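PDB 6QSR: beta-hydroxyacyl-(Acyl-carrier-protein) dehydratase FabA/FabZ from Xenorhabdus doucetiae, which forms part of the ApeI:P dehydratase heterocomplex of aryl polyene pigment biosynthesis and probably contributes lyase activity of the hydroxyacyl-ACP dehydratase type. Local coordinates for residues E144-I147 / T152-V155; N132-L135 / G141-E144; M38-Q43 / S65-Q70. All blocks are in the same frame, centred on the assembly; numbering follows the deposited sequence.

Contact 1: residues E144-I147 / T152-V155; sequences EGEI and TVLV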
loop_
_atom_site.group_PDB
_atom_site.type_symbol
_atom_site.label_atom_id
_atom_site.label_comp_id
_atom_site.label_asym_id
_atom_site.label_seq_id
_atom_site.Cartn_x
_atom_site.Cartn_y
_atom_site.Cartn_z
ATOM N N GLU B 144 3.613 -7.062 -12.832
ATOM C CA GLU B 144 2.182 -6.958 -13.144
ATOM C C GLU B 144 1.451 -7.917 -12.208
ATOM O O GLU B 144 2.014 -8.948 -11.816
ATOM C CB GLU B 144 1.924 -7.323 -14.602
ATOM C CG GLU B 144 0.534 -6.949 -15.098
ATOM C CD GLU B 144 0.428 -6.968 -16.615
ATOM O OE1 GLU B 144 -0.373 -6.174 -17.155
ATOM O OE2 GLU B 144 1.146 -7.762 -17.266
ATOM N N GLY B 145 0.210 -7.583 -11.854
ATOM C CA GLY B 145 -0.508 -8.304 -10.802
ATOM C C GLY B 145 -1.994 -8.502 -11.000
ATOM O O GLY B 145 -2.643 -7.751 -11.717
ATOM N N GLU B 146 -2.522 -9.518 -10.329
ATOM C CA GLU B 146 -3.944 -9.809 -10.341
ATOM C C GLU B 146 -4.387 -10.317 -8.963
ATOM O O GLU B 146 -3.720 -11.180 -8.376
ATOM C CB GLU B 146 -4.212 -10.841 -11.431
ATOM C CG GLU B 146 -5.615 -11.408 -11.508
ATOM C CD GLU B 146 -5.657 -12.610 -12.429
ATOM O OE1 GLU B 146 -5.814 -13.743 -11.918
ATOM O OE2 GLU B 146 -5.494 -12.421 -13.656
ATOM N N ILE B 147 -5.480 -9.748 -8.444
ATOM C CA ILE B 147 -6.206 -10.317 -7.308
ATOM C C ILE B 147 -7.490 -10.948 -7.843
ATOM O O ILE B 147 -8.269 -10.294 -8.540
ATOM C CB ILE B 147 -6.519 -9.285 -6.206
ATOM C CG1 ILE B 147 -5.224 -8.602 -5.756
ATOM C CG2 ILE B 147 -7.200 -9.951 -5.004
ATOM C CD1 ILE B 147 -5.370 -7.678 -4.574
ATOM N N THR B 152 -12.442 -15.488 -10.331
ATOM C CA THR B 152 -12.963 -14.205 -10.805
ATOM C C THR B 152 -11.950 -13.121 -10.506
ATOM O O THR B 152 -11.594 -12.903 -9.338
ATOM C CB THR B 152 -14.300 -13.852 -10.127
ATOM O OG1 THR B 152 -15.238 -14.896 -10.390
ATOM C CG2 THR B 152 -14.865 -12.543 -10.663
ATOM N N VAL B 153 -11.495 -12.445 -11.558
ATOM C CA VAL B 153 -10.506 -11.370 -11.424
ATOM C C VAL B 153 -11.192 -10.124 -10.853
ATOM O O VAL B 153 -12.149 -9.622 -11.438
ATOM C CB VAL B 153 -9.853 -11.033 -12.787
ATOM C CG1 VAL B 153 -8.944 -9.825 -12.663
ATOM C CG2 VAL B 153 -9.083 -12.239 -13.324
ATOM N N LEU B 154 -10.684 -9.636 -9.722
ATOM C CA LEU B 154 -11.207 -8.449 -9.043
ATOM C C LEU B 154 -10.314 -7.213 -9.144
ATOM O O LEU B 154 -10.821 -6.101 -9.039
ATOM C CB LEU B 154 -11.430 -8.760 -7.565
ATOM C CG LEU B 154 -12.444 -9.855 -7.238
ATOM C CD1 LEU B 154 -12.479 -10.056 -5.733
ATOM C CD2 LEU B 154 -13.829 -9.523 -7.764
ATOM N N VAL B 155 -9.000 -7.406 -9.296
ATOM C CA VAL B 155 -8.043 -6.305 -9.411
ATOM C C VAL B 155 -6.966 -6.678 -10.423
ATOM O O VAL B 155 -6.512 -7.821 -10.445
ATOM C CB VAL B 155 -7.350 -5.995 -8.056
ATOM C CG1 VAL B 155 -6.502 -4.733 -8.161
ATOM C CG2 VAL B 155 -8.370 -5.851 -6.941
#
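Ile147 and Val155 form an antiparallel hydrogen-bonded pair, their CA atoms 4.9 Å apart, where residues 144-147 and 152-155 meet near the turn of a beta hairpin. The short segments run 117° apart between their N-to-C directions, and within them Ile147 with Val155 is the bridged pair. Ile147 N donates to Val155 O at 3.0 Å, with the donor tilted 31° from the carbonyl plane. In return Ile147 O accepts two bonds, from Leu154 N at 2.8 Å and from Val155 N at 3.1 Å, both within its carbonyl plane. Leu154 and Val155, both facing Ile147, form a classic beta bulge. A CA-H...O contact from Glu146 CA to Val155 O, 3.2 Å long, adds to the seam.

The side chains of Ile147 and Val155 lie alongside each other and point the same way, CB to CB at 3.9 Å. Beyond them lies helix 79-97: both touch Ala79, Ile147 also reaches Met82, and Val155 meets Met83. This is the packing of a hotdog fold, a curved antiparallel sheet wrapped around a long helix. On the reverse face Glu146 crosses Val153 at about a right angle. Its CG stands anti to the backbone N (chi1 173°) and the chain runs on extended, bringing the carboxylate carbon CD to 3.6 Å from Val153 CG2.

The two faces thus differ in chemistry: Ile147 and Val155 pack on the helix, while across the strands the Glu146 carboxylate meets a Val153 methyl, a van der Waals contact, and its side chain also touches Gln130 of strand 126-133. Ile147 O, gripped by two backbone N-H groups at the bulge, ties Leu154 and Val155 to one carbonyl.

Contact 2: residues N132-L135 / G141-E144; sequences NLLL and GSFE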
loop_
_atom_site.group_PDB
_atom_site.type_symbol
_atom_site.label_atom_id
_atom_site.label_comp_id
_atom_site.label_asym_id
_atom_site.label_seq_id
_atom_site.Cartn_x
_atom_site.Cartn_y
_atom_site.Cartn_z
ATOM N N ASN B 132 3.317 -11.369 -11.593
ATOM C CA ASN B 132 4.199 -11.810 -12.686
ATOM C C ASN B 132 5.354 -10.826 -12.849
ATOM O O ASN B 132 5.133 -9.618 -12.980
ATOM C CB ASN B 132 3.434 -11.853 -14.012
ATOM C CG ASN B 132 2.323 -12.866 -14.016
ATOM O OD1 ASN B 132 2.448 -13.946 -13.448
ATOM N ND2 ASN B 132 1.232 -12.537 -14.690
ATOM N N LEU B 133 6.578 -11.349 -12.854
ATOM C CA LEU B 133 7.767 -10.521 -12.992
ATOM C C LEU B 133 7.838 -9.859 -14.378
ATOM O O LEU B 133 7.713 -10.539 -15.390
ATOM C CB LEU B 133 9.017 -11.379 -12.766
ATOM C CG LEU B 133 10.387 -10.723 -12.966
ATOM C CD1 LEU B 133 10.607 -9.587 -11.980
ATOM C CD2 LEU B 133 11.480 -11.780 -12.856
ATOM N N LEU B 134 8.042 -8.541 -14.409
ATOM C CA LEU B 134 8.358 -7.826 -15.648
ATOM C C LEU B 134 9.874 -7.616 -15.709
ATOM O O LEU B 134 10.535 -8.181 -16.578
ATOM C CB LEU B 134 7.581 -6.498 -15.752
ATOM C CG LEU B 134 6.052 -6.587 -15.614
ATOM C CD1 LEU B 134 5.395 -5.212 -15.638
ATOM C CD2 LEU B 134 5.455 -7.482 -16.693
ATOM N N LEU B 135 10.411 -6.850 -14.754
ATOM C CA LEU B 135 11.844 -6.501 -14.678
ATOM C C LEU B 135 12.325 -6.517 -13.230
ATOM O O LEU B 135 11.625 -6.010 -12.351
ATOM C CB LEU B 135 12.088 -5.079 -15.188
ATOM C CG LEU B 135 12.425 -4.781 -16.647
ATOM C CD1 LEU B 135 11.179 -4.441 -17.451
ATOM C CD2 LEU B 135 13.426 -3.632 -16.702
ATOM N N GLY B 141 12.327 -3.676 -8.562
ATOM C CA GLY B 141 11.470 -4.714 -9.136
ATOM C C GLY B 141 10.258 -4.097 -9.799
ATOM O O GLY B 141 9.729 -3.098 -9.320
ATOM N N SER B 142 9.827 -4.691 -10.910
ATOM C CA SER B 142 8.642 -4.245 -11.633
ATOM C C SER B 142 7.775 -5.469 -11.927
ATOM O O SER B 142 8.257 -6.434 -12.511
ATOM C CB SER B 142 9.051 -3.545 -12.924
ATOM O OG SER B 142 7.913 -3.035 -13.585
ATOM N N PHE B 143 6.514 -5.437 -11.486
ATOM C CA PHE B 143 5.624 -6.600 -11.550
ATOM C C PHE B 143 4.230 -6.206 -12.018
ATOM O O PHE B 143 3.728 -5.149 -11.637
ATOM C CB PHE B 143 5.483 -7.252 -10.166
ATOM C CG PHE B 143 6.697 -8.018 -9.705
ATOM C CD1 PHE B 143 7.830 -7.352 -9.237
ATOM C CD2 PHE B 143 6.688 -9.408 -9.681
ATOM C CE1 PHE B 143 8.948 -8.059 -8.804
ATOM C CE2 PHE B 143 7.796 -10.118 -9.236
ATOM C CZ PHE B 143 8.925 -9.442 -8.798
ATOM N N GLU B 144 3.613 -7.062 -12.832
ATOM C CA GLU B 144 2.182 -6.958 -13.144
ATOM C C GLU B 144 1.451 -7.917 -12.208
ATOM O O GLU B 144 2.014 -8.948 -11.816
ATOM C CB GLU B 144 1.924 -7.323 -14.602
ATOM C CG GLU B 144 0.534 -6.949 -15.098
ATOM C CD GLU B 144 0.428 -6.968 -16.615
ATOM O OE1 GLU B 144 -0.373 -6.174 -17.155
ATOM O OE2 GLU B 144 1.146 -7.762 -17.266
#
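Asn132 pairs with Glu144 and Leu133 with Phe143 in an antiparallel register that slips by one residue before Leu135 meets Ser142, the end-to-end directions of the two segments lying 139° apart. Asn132 N reaches Glu144 O at 2.8 Å in an almost straight bond, and Glu144 N returns one to Asn132 O. At the slip, Ser142 O is held by both Leu134 N (2.8 Å) and Leu135 N (3.1 Å), each donor tilted from the carbonyl plane. Ser142 N closes the far end on Leu135 O at 2.7 Å.

Leu133 lays its CD1 methyl over one face of the Phe143 ring, 4.0 Å from the centroid and displaced toward the rim beside CZ, a CH-pi contact. Its CG, anti to the backbone N (chi1 176°), carries the isobutyl end across that face. Leu134 and Leu135, both opposite Ser142, form a classic beta bulge, set where the chain turns a corner at Leu134 in the antiparallel pairing of strands 126-133 and 140-149 of the hotdog sheet. On the helix side of this sheet, Phe143 meets Trp90 edge-to-face and touches Ile87, both of helix 79-97; Leu133 also rests on Trp90.

The bulged Leu134 bends over the neighbouring strand instead. Its CB lies 3.3 Å from Ser142 O, and its CG, 3.7 Å from Glu144 N, sits above the backbone, with the CD2 methyl beside Glu144 CB. Ser142 OG passes near Leu134 CD1, but its hydrogen bond is made to Asn160 OD1, on the next strand, 152-162.

Contact 3: residues M38-Q43 / S65-Q70; sequences MVLLEQ and SPFLNQ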
loop_
_atom_site.group_PDB
_atom_site.type_symbol
_atom_site.label_atom_id
_atom_site.label_comp_id
_atom_site.label_asym_id
_atom_site.label_seq_id
_atom_site.Cartn_x
_atom_site.Cartn_y
_atom_site.Cartn_z
ATOM N N MET B 38 1.650 -5.784 10.468
ATOM C CA MET B 38 1.773 -5.304 9.080
ATOM C C MET B 38 2.132 -6.375 8.036
ATOM O O MET B 38 2.699 -6.054 6.990
ATOM C CB MET B 38 2.772 -4.131 9.018
ATOM C CG MET B 38 2.174 -2.827 9.500
ATOM S SD MET B 38 0.741 -2.305 8.536
ATOM C CE MET B 38 1.425 -2.225 6.881
ATOM N N VAL B 39 1.791 -7.635 8.303
ATOM C CA VAL B 39 1.834 -8.673 7.277
ATOM C C VAL B 39 0.391 -8.907 6.893
ATOM O O VAL B 39 -0.413 -9.330 7.728
ATOM C CB VAL B 39 2.468 -9.976 7.785
ATOM C CG1 VAL B 39 2.379 -11.072 6.728
ATOM C CG2 VAL B 39 3.908 -9.732 8.197
ATOM N N LEU B 40 0.070 -8.641 5.630
ATOM C CA LEU B 40 -1.301 -8.689 5.145
ATOM C C LEU B 40 -1.548 -9.890 4.215
ATOM O O LEU B 40 -2.469 -9.866 3.415
ATOM C CB LEU B 40 -1.657 -7.361 4.452
ATOM C CG LEU B 40 -2.073 -6.230 5.401
ATOM C CD1 LEU B 40 -0.867 -5.561 6.055
ATOM C CD2 LEU B 40 -2.920 -5.199 4.674
ATOM N N LEU B 41 -0.732 -10.937 4.342
ATOM C CA LEU B 41 -0.947 -12.203 3.634
ATOM C C LEU B 41 -0.887 -13.330 4.654
ATOM O O LEU B 41 -0.281 -13.177 5.711
ATOM C CB LEU B 41 0.112 -12.419 2.544
ATOM C CG LEU B 41 0.332 -11.283 1.541
ATOM C CD1 LEU B 41 1.588 -11.535 0.715
ATOM C CD2 LEU B 41 -0.884 -11.134 0.644
ATOM N N GLU B 42 -1.502 -14.458 4.321
ATOM C CA GLU B 42 -1.578 -15.621 5.214
ATOM C C GLU B 42 -0.875 -16.880 4.702
ATOM O O GLU B 42 -0.402 -17.665 5.507
ATOM C CB GLU B 42 -3.046 -15.920 5.538
ATOM C CG GLU B 42 -3.647 -14.861 6.455
ATOM C CD GLU B 42 -5.145 -14.975 6.672
ATOM O OE1 GLU B 42 -5.863 -15.519 5.805
ATOM O OE2 GLU B 42 -5.614 -14.485 7.724
ATOM N N GLN B 43 -0.791 -17.072 3.386
ATOM C CA GLN B 43 -0.302 -18.329 2.823
ATOM C C GLN B 43 0.493 -18.101 1.528
ATOM O O GLN B 43 0.018 -17.393 0.636
ATOM C CB GLN B 43 -1.515 -19.215 2.543
ATOM C CG GLN B 43 -1.218 -20.645 2.133
ATOM C CD GLN B 43 -1.450 -21.657 3.238
ATOM O OE1 GLN B 43 -1.092 -21.432 4.398
ATOM N NE2 GLN B 43 -2.050 -22.788 2.879
ATOM N N SER B 65 -7.893 -8.099 9.779
ATOM C CA SER B 65 -8.919 -7.551 10.697
ATOM C C SER B 65 -8.718 -6.093 11.165
ATOM O O SER B 65 -9.704 -5.361 11.260
ATOM C CB SER B 65 -9.181 -8.482 11.882
ATOM O OG SER B 65 -8.069 -8.601 12.733
ATOM N N PRO B 66 -7.457 -5.651 11.406
ATOM C CA PRO B 66 -7.231 -4.226 11.710
ATOM C C PRO B 66 -7.574 -3.230 10.586
ATOM O O PRO B 66 -7.716 -2.038 10.865
ATOM C CB PRO B 66 -5.721 -4.164 12.004
ATOM C CG PRO B 66 -5.346 -5.554 12.386
ATOM C CD PRO B 66 -6.198 -6.416 11.507
ATOM N N PHE B 67 -7.700 -3.706 9.345
ATOM C CA PHE B 67 -7.903 -2.848 8.171
ATOM C C PHE B 67 -9.331 -2.875 7.600
ATOM O O PHE B 67 -9.596 -2.241 6.570
ATOM C CB PHE B 67 -6.883 -3.230 7.092
ATOM C CG PHE B 67 -5.492 -3.389 7.627
ATOM C CD1 PHE B 67 -4.710 -2.273 7.896
ATOM C CD2 PHE B 67 -4.986 -4.648 7.929
ATOM C CE1 PHE B 67 -3.433 -2.409 8.425
ATOM C CE2 PHE B 67 -3.708 -4.793 8.466
ATOM C CZ PHE B 67 -2.932 -3.669 8.708
ATOM N N LEU B 68 -10.245 -3.588 8.258
ATOM C CA LEU B 68 -11.641 -3.655 7.793
ATOM C C LEU B 68 -12.370 -2.357 8.127
ATOM O O LEU B 68 -12.101 -1.733 9.161
ATOM C CB LEU B 68 -12.394 -4.827 8.424
ATOM C CG LEU B 68 -11.751 -6.210 8.336
ATOM C CD1 LEU B 68 -12.635 -7.242 9.020
ATOM C CD2 LEU B 68 -11.455 -6.586 6.898
ATOM N N ASN B 69 -13.285 -1.961 7.243
ATOM C CA ASN B 69 -14.075 -0.740 7.422
ATOM C C ASN B 69 -15.253 -1.043 8.375
ATOM O O ASN B 69 -15.409 -2.179 8.849
ATOM C CB ASN B 69 -14.528 -0.173 6.053
ATOM C CG ASN B 69 -15.527 -1.067 5.337
ATOM O OD1 ASN B 69 -16.161 -1.924 5.947
ATOM N ND2 ASN B 69 -15.668 -0.870 4.024
ATOM N N GLN B 70 -16.080 -0.040 8.642
ATOM C CA GLN B 70 -17.171 -0.176 9.625
ATOM C C GLN B 70 -18.214 -1.256 9.277
ATOM O O GLN B 70 -18.925 -1.745 10.159
ATOM C CB GLN B 70 -17.850 1.181 9.870
ATOM C CG GLN B 70 -18.583 1.771 8.670
ATOM C CD GLN B 70 -18.880 3.256 8.829
ATOM O OE1 GLN B 70 -17.978 4.061 9.057
ATOM N NE2 GLN B 70 -20.145 3.621 8.717
#
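Phe67 is wedged against Leu40 and Met38, where a buried CH-pi contact and a Met-aromatic contact join two loops of the hotdog fold: residues 38-43, leading into strand 43-48, and residues 65-70, between strands 51-57 and 74-75. The backbones stay well apart, and side chains alone bridge them. Leu40 comes from the opposite direction to Phe67 and covers one ring face, its CD2 methyl 4.1 Å from the ring centroid and 21° off the normal. Leu40 CG and CD1 both lie 3.8 Å from Phe67 CE2. Met38 approaches obliquely, its SD 3.9 Å from Phe67 CZ. The thioether gets there because the chain folds back at chi2 (-60°) and chi3 (-57°), although its CB sets off away from the other loop.

The opposite face of the phenyl ring is covered by the preceding residue, Pro66, whose CB stands over the ring centre. Further out, the ring of Phe78 meets this one, and Leu74 packs beside it. Met1 and Arg30 of the neighbouring chain, the AMP-dependent synthetase and ligase subunit, pack on Phe67 and Met38 respectively, so the cluster lies at the subunit interface. Helix 79-97 backs the 38-43 loop through Glu81, which touches both Met38 and Leu40, and through Gln85, whose OE1 is hydrogen-bonded to Leu40 N.

Contacts 1 and 2 are successive parts of one sheet, sharing Glu144 and strand 140-149, which pairs with strand 126-133 at contact 2 and with strand 152-162 at contact 1; their centres lie about 14 Å apart. Contact 3 precedes both along the chain and touches neither: nearest atoms are about 8 Å from contact 1 and about 12 Å from contact 2. Contacts 2 and 3 lie on opposite sides of the chain's centre, about 24 Å between centres, yet all three pack side chains on helix 79-97. Contact 3 also borders the partner subunit; the sodium ion bound by Asp29, Leu32 and His34 lies about 9 Å from the Met38 side chain, without touching contact 3.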